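N5-Carboxyaminoimidazole ribonucleotide synthetase (PDB 3ORQ) catalyses the ATP-dependent conversion of 5-aminoimidazole ribonucleotide and bicarbonate to N5-carboxyaminoimidazole ribonucleotide in purine biosynthesis. Local coordinates at residues 82-90 against 101-109. Sequence-based numbering, arbitrary orientation.
Sequences ENISAQQLK and GYQAIQLLQ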
loop_
_atom_site.group_PDB
_atom_site.type_symbol
_atom_site.label_atom_id
_atom_site.label_comp_id
_atom_site.label_asym_id
_atom_site.label_seq_id
_atom_site.Cartn_x
_atom_site.Cartn_y
_atom_site.Cartn_z
ATOM N N GLU A 82 16.268 -14.503 7.961
ATOM C CA GLU A 82 17.120 -15.112 8.982
ATOM C C GLU A 82 18.554 -15.370 8.527
ATOM O O GLU A 82 19.316 -16.000 9.240
ATOM C CB GLU A 82 16.511 -16.427 9.439
ATOM C CG GLU A 82 15.025 -16.359 9.689
ATOM C CD GLU A 82 14.200 -16.919 8.556
ATOM O OE1 GLU A 82 14.327 -16.432 7.416
ATOM O OE2 GLU A 82 13.407 -17.850 8.827
ATOM N N ASN A 83 18.915 -14.860 7.355
ATOM C CA ASN A 83 20.265 -15.004 6.800
ATOM C C ASN A 83 21.396 -14.760 7.799
ATOM O O ASN A 83 22.143 -15.674 8.122
ATOM C CB ASN A 83 20.470 -14.031 5.623
ATOM C CG ASN A 83 19.179 -13.697 4.895
ATOM O OD1 ASN A 83 18.691 -14.479 4.072
ATOM N ND2 ASN A 83 18.628 -12.510 5.183
ATOM N N ILE A 84 21.489 -13.517 8.277
ATOM C CA ILE A 84 22.639 -13.001 9.025
ATOM C C ILE A 84 23.125 -13.868 10.183
ATOM O O ILE A 84 22.339 -14.580 10.803
ATOM C CB ILE A 84 22.372 -11.561 9.535
ATOM C CG1 ILE A 84 23.539 -11.085 10.423
ATOM C CG2 ILE A 84 21.014 -11.478 10.222
ATOM C CD1 ILE A 84 23.552 -9.614 10.762
ATOM N N SER A 85 24.422 -13.803 10.472
ATOM C CA SER A 85 24.953 -14.543 11.592
ATOM C C SER A 85 24.574 -13.877 12.903
ATOM O O SER A 85 24.661 -12.651 13.049
ATOM C CB SER A 85 26.466 -14.665 11.503
ATOM O OG SER A 85 27.097 -13.601 12.178
ATOM N N ALA A 86 24.169 -14.704 13.857
ATOM C CA ALA A 86 23.822 -14.258 15.185
ATOM C C ALA A 86 24.955 -13.473 15.829
ATOM O O ALA A 86 24.707 -12.510 16.575
ATOM C CB ALA A 86 23.488 -15.460 16.061
ATOM N N GLN A 87 26.188 -13.902 15.553
ATOM C CA GLN A 87 27.355 -13.255 16.112
ATOM C C GLN A 87 27.527 -11.829 15.577
ATOM O O GLN A 87 27.862 -10.934 16.333
ATOM C CB GLN A 87 28.619 -14.094 15.859
ATOM C CG GLN A 87 29.603 -14.088 17.038
ATOM C CD GLN A 87 30.085 -12.677 17.419
ATOM O OE1 GLN A 87 29.757 -12.152 18.509
ATOM N NE2 GLN A 87 30.850 -12.050 16.510
ATOM N N GLN A 88 27.282 -11.622 14.282
ATOM C CA GLN A 88 27.390 -10.291 13.700
ATOM C C GLN A 88 26.287 -9.376 14.271
ATOM O O GLN A 88 26.520 -8.210 14.576
ATOM C CB GLN A 88 27.283 -10.349 12.170
ATOM C CG GLN A 88 28.614 -10.538 11.446
ATOM C CD GLN A 88 29.664 -9.507 11.852
ATOM O OE1 GLN A 88 29.519 -8.318 11.580
ATOM N NE2 GLN A 88 30.723 -9.966 12.513
ATOM N N LEU A 89 25.088 -9.935 14.382
ATOM C CA LEU A 89 23.919 -9.205 14.780
ATOM C C LEU A 89 24.029 -8.806 16.271
ATOM O O LEU A 89 23.612 -7.718 16.653
ATOM C CB LEU A 89 22.690 -10.068 14.519
ATOM C CG LEU A 89 21.293 -9.521 14.810
ATOM C CD1 LEU A 89 21.056 -8.231 13.999
ATOM C CD2 LEU A 89 20.226 -10.576 14.485
ATOM N N LYS A 90 24.619 -9.679 17.096
ATOM C CA LYS A 90 24.871 -9.343 18.509
ATOM C C LYS A 90 25.774 -8.107 18.624
ATOM O O LYS A 90 25.420 -7.155 19.284
ATOM C CB LYS A 90 25.413 -10.551 19.314
ATOM C CG LYS A 90 25.767 -10.226 20.758
ATOM C CD LYS A 90 26.139 -11.462 21.571
ATOM C CE LYS A 90 26.582 -11.087 23.021
ATOM N NZ LYS A 90 27.916 -10.386 23.025
ATOM N N GLY A 101 16.689 -7.533 18.820
ATOM C CA GLY A 101 17.743 -8.314 19.535
ATOM C C GLY A 101 18.344 -9.347 18.597
ATOM O O GLY A 101 18.152 -9.260 17.366
ATOM N N TYR A 102 19.095 -10.301 19.134
ATOM C CA TYR A 102 19.736 -11.341 18.322
ATOM C C TYR A 102 19.270 -12.745 18.739
ATOM O O TYR A 102 19.552 -13.721 18.057
ATOM C CB TYR A 102 21.274 -11.252 18.404
ATOM C CG TYR A 102 21.784 -11.548 19.796
ATOM C CD1 TYR A 102 21.724 -10.567 20.799
ATOM C CD2 TYR A 102 22.245 -12.820 20.140
ATOM C CE1 TYR A 102 22.158 -10.821 22.089
ATOM C CE2 TYR A 102 22.687 -13.087 21.446
ATOM C CZ TYR A 102 22.633 -12.078 22.413
ATOM O OH TYR A 102 23.055 -12.318 23.706
ATOM N N GLN A 103 18.548 -12.839 19.840
ATOM C CA GLN A 103 18.151 -14.148 20.362
ATOM C C GLN A 103 17.228 -14.879 19.385
ATOM O O GLN A 103 17.381 -16.078 19.156
ATOM C CB GLN A 103 17.473 -14.011 21.741
ATOM C CG GLN A 103 17.080 -15.343 22.361
ATOM C CD GLN A 103 16.052 -15.201 23.481
ATOM O OE1 GLN A 103 15.222 -14.300 23.444
ATOM N NE2 GLN A 103 16.079 -16.122 24.459
ATOM N N ALA A 104 16.237 -14.162 18.856
ATOM C CA ALA A 104 15.270 -14.786 17.968
ATOM C C ALA A 104 16.040 -15.429 16.836
ATOM O O ALA A 104 15.888 -16.624 16.574
ATOM C CB ALA A 104 14.272 -13.760 17.433
ATOM N N ILE A 105 16.897 -14.641 16.188
ATOM C CA ILE A 105 17.664 -15.114 15.052
ATOM C C ILE A 105 18.561 -16.258 15.408
ATOM O O ILE A 105 18.506 -17.265 14.738
ATOM C CB ILE A 105 18.520 -14.014 14.419
ATOM C CG1 ILE A 105 17.635 -12.995 13.699
ATOM C CG2 ILE A 105 19.539 -14.633 13.466
ATOM C CD1 ILE A 105 17.048 -13.450 12.357
ATOM N N GLN A 106 19.389 -16.101 16.441
ATOM C CA GLN A 106 20.335 -17.149 16.865
ATOM C C GLN A 106 19.653 -18.506 16.983
ATOM O O GLN A 106 20.134 -19.532 16.505
ATOM C CB GLN A 106 20.953 -16.785 18.230
ATOM C CG GLN A 106 21.799 -17.901 18.901
ATOM C CD GLN A 106 22.036 -17.663 20.414
ATOM O OE1 GLN A 106 21.927 -16.535 20.921
ATOM N NE2 GLN A 106 22.357 -18.734 21.132
ATOM N N LEU A 107 18.514 -18.479 17.650
ATOM C CA LEU A 107 17.871 -19.661 18.126
ATOM C C LEU A 107 17.014 -20.280 17.013
ATOM O O LEU A 107 16.966 -21.500 16.879
ATOM C CB LEU A 107 17.070 -19.250 19.338
ATOM C CG LEU A 107 16.395 -20.262 20.215
ATOM C CD1 LEU A 107 16.004 -19.589 21.535
ATOM C CD2 LEU A 107 15.176 -20.772 19.441
ATOM N N LEU A 108 16.386 -19.441 16.180
ATOM C CA LEU A 108 15.556 -19.954 15.094
ATOM C C LEU A 108 16.279 -20.294 13.790
ATOM O O LEU A 108 15.672 -20.860 12.901
ATOM C CB LEU A 108 14.355 -19.032 14.826
ATOM C CG LEU A 108 13.535 -18.769 16.097
ATOM C CD1 LEU A 108 12.545 -17.636 15.879
ATOM C CD2 LEU A 108 12.880 -20.050 16.659
ATOM N N GLN A 109 17.561 -19.943 13.684
ATOM C CA GLN A 109 18.391 -20.236 12.502
ATOM C C GLN A 109 18.562 -21.731 12.362
ATOM O O GLN A 109 18.605 -22.286 11.263
ATOM C CB GLN A 109 19.800 -19.683 12.704
ATOM C CG GLN A 109 20.060 -18.353 12.107
ATOM C CD GLN A 109 21.452 -17.850 12.429
ATOM O OE1 GLN A 109 21.961 -16.956 11.744
ATOM N NE2 GLN A 109 22.077 -18.405 13.480
#
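One face of the Tyr102 ring is laid against the aliphatic chain of Lys90. Lys90 CB sits 3.9 Å from the ring centroid, only 14° off the ring normal, a CH-pi contact; beyond it the methylenes run outward over the same face, CD passing 3.7 Å from Tyr102 CZ. The carbonyl oxygen of Ala86 approaches the ring obliquely. With CG of Tyr102 held between its backbone N and carbonyl carbon (chi1 65°), the ring follows the extended lysine, and both side chains point the same way until Lys90 bends at its last torsion. The bend turns the ammonium away from the ring, where it forms a salt bridge with Glu94, one turn further along the same helix.

Deeper in, Leu89 reaches across to the other helix. Its CG lies 4.0 Å from Tyr102 CB, while CD2 packs 3.6 Å from CG1 of Ile105, the two side chains meeting at about a right angle. Ile105 spans the interface, placing CD1 3.8 Å from Glu82 CA and CG2 near the carbonyl oxygen of Ile84; it also touches Tyr79 of strand 76-79. The backbones come close at Ala86 and Gln106, where the small methyl group of Ala86 fits between them, 3.6 Å from Gln106 CB. Ser85 is the N-cap of helix 86-95, its OG accepting from Gln88 N.

Glu82, in the loop leading into this helix, forms a salt bridge with Arg274 and lies about 7 Å from the bound ADP, side chain to ligand. Residues 86-90, the start of helix 86-95, and helix 103-109 run antiparallel, at 176° and 9.3 Å between axes. They form a helical hairpin that follows edge strand 76-79 of the four-stranded parallel sheet in the Rossmann-like preATP-grasp domain of this ATP-grasp enzyme.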